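Local coordinates for hypothetical membrane protein (Corynebacterium glutamicum, PDB 6JSB) that binds heme in its HtaA-family domain and probably passes it on during heme uptake by corynebacteria, at residues 141-146 with 164-169. Numbering follows the deposited sequence. Where two conformers were deposited one is given.
Sequences LATITF and KLTATG
T166 and L141 meet where an antiparallel beta hairpin ends and a helix begins: T166 N donates to L141 O (3.0 Å) just past the last bridged pair, while the T166 side chain N-caps helix 167-172. The hairpin pairs strands 139-146 and 156-165. T143 and K164 form its hydrogen-bonded pair, T143 N to K164 O and K164 N to T143 O (2.9 and 3.0 Å), and A142 with L165 the next, non-hydrogen-bonded one. On the other edge of strand 139-146, backbone bonds from both L141 and A142 to L115 mark a classic beta bulge. The bond to L141 O comes from above the carbonyl plane, 41° out of it, whereas T143 N lies in the plane of the K164 carbonyl. A water bridges T143 OG1 and K164 O.

The leucine side chains meet at the helix end of the hairpin: L141 CD1 touches L165 CD1 (4.0 Å) and G169 CA (3.9 Å); L165 also packs on Y177, a heme-binding residue, with the heme about 8 Å from the L165 side chain. A chi1 of 63° sets T166 CG2 anti to its carbonyl carbon, 3.7 Å from A142 N. T166 OG1, also hydrogen-bonded to E140 O, accepts from G169 N at 3.0 Å.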
# COMPACT_ATOMS: atom_id res chain seq x y z
N LEU A 141 3.43 7.32 -4.23
CA LEU A 141 3.70 7.16 -2.81
C LEU A 141 5.18 6.91 -2.56
O LEU A 141 5.71 7.36 -1.54
CB LEU A 141 2.89 5.98 -2.28
CG LEU A 141 3.12 5.70 -0.79
CD1 LEU A 141 2.47 6.74 0.09
CD2 LEU A 141 2.59 4.27 -0.41
N ALA A 142 5.85 6.16 -3.44
CA ALA A 142 7.23 5.78 -3.16
C ALA A 142 7.97 5.62 -4.46
O ALA A 142 7.36 5.23 -5.48
CB ALA A 142 7.32 4.45 -2.34
N THR A 143 9.30 5.82 -4.40
CA THR A 143 10.17 5.41 -5.51
C THR A 143 10.76 4.05 -5.18
O THR A 143 10.76 3.63 -4.02
CB THR A 143 11.30 6.41 -5.76
OG1 THR A 143 12.01 6.61 -4.55
CG2 THR A 143 10.69 7.76 -6.22
N ILE A 144 11.17 3.31 -6.23
CA ILE A 144 11.59 1.92 -6.03
C ILE A 144 12.90 1.70 -6.76
O ILE A 144 13.07 2.18 -7.88
CB ILE A 144 10.56 0.92 -6.62
CG1 ILE A 144 9.14 1.25 -6.17
CG2 ILE A 144 10.94 -0.51 -6.17
CD1 ILE A 144 8.03 0.39 -6.89
N THR A 145 13.80 0.94 -6.13
CA THR A 145 14.97 0.42 -6.83
C THR A 145 14.88 -1.10 -6.72
O THR A 145 14.75 -1.66 -5.62
CB THR A 145 16.28 0.96 -6.24
OG1 THR A 145 16.27 2.39 -6.27
CG2 THR A 145 17.49 0.44 -7.05
N PHE A 146 14.91 -1.76 -7.87
CA PHE A 146 14.82 -3.22 -7.89
C PHE A 146 16.21 -3.87 -7.93
O PHE A 146 17.20 -3.27 -8.41
CB PHE A 146 14.03 -3.69 -9.12
CG PHE A 146 12.56 -3.29 -9.08
CD1 PHE A 146 11.68 -3.95 -8.28
CD2 PHE A 146 12.11 -2.22 -9.90
CE1 PHE A 146 10.31 -3.56 -8.23
CE2 PHE A 146 10.73 -1.87 -9.86
CZ PHE A 146 9.88 -2.56 -9.02
N LYS A 164 11.20 4.08 -1.11
CA LYS A 164 11.45 5.31 -0.35
C LYS A 164 10.27 6.27 -0.56
O LYS A 164 9.85 6.48 -1.68
CB LYS A 164 12.76 5.98 -0.80
CG LYS A 164 14.00 5.15 -0.28
CD LYS A 164 15.29 5.85 -0.70
CE LYS A 164 16.54 5.22 -0.01
NZ LYS A 164 16.47 3.74 0.09
N LEU A 165 9.80 6.84 0.53
CA LEU A 165 8.63 7.72 0.52
C LEU A 165 8.91 8.97 -0.32
O LEU A 165 9.97 9.59 -0.20
CB LEU A 165 8.33 8.14 1.96
CG LEU A 165 6.98 8.82 2.23
CD1 LEU A 165 5.86 7.75 2.06
CD2 LEU A 165 7.05 9.34 3.70
N THR A 166 7.92 9.36 -1.11
CA THR A 166 8.00 10.61 -1.84
C THR A 166 7.52 11.80 -1.00
O THR A 166 6.91 11.66 0.07
CB THR A 166 7.11 10.55 -3.09
OG1 THR A 166 5.76 10.40 -2.66
CG2 THR A 166 7.48 9.43 -4.04
N ALA A 167 7.76 13.00 -1.55
CA ALA A 167 7.17 14.20 -0.93
C ALA A 167 5.65 14.10 -0.83
O ALA A 167 5.05 14.59 0.14
CB ALA A 167 7.59 15.44 -1.73
N THR A 168 4.99 13.53 -1.84
CA THR A 168 3.54 13.33 -1.74
C THR A 168 3.20 12.41 -0.58
O THR A 168 2.25 12.64 0.19
CB THR A 168 3.02 12.75 -3.06
OG1 THR A 168 3.16 13.73 -4.06
CG2 THR A 168 1.52 12.35 -2.97
N GLY A 169 3.99 11.34 -0.44
CA GLY A 169 3.72 10.36 0.61
C GLY A 169 3.93 10.92 2.01
O GLY A 169 3.33 10.43 2.97
O HOH W 1 11.49 8.88 -2.86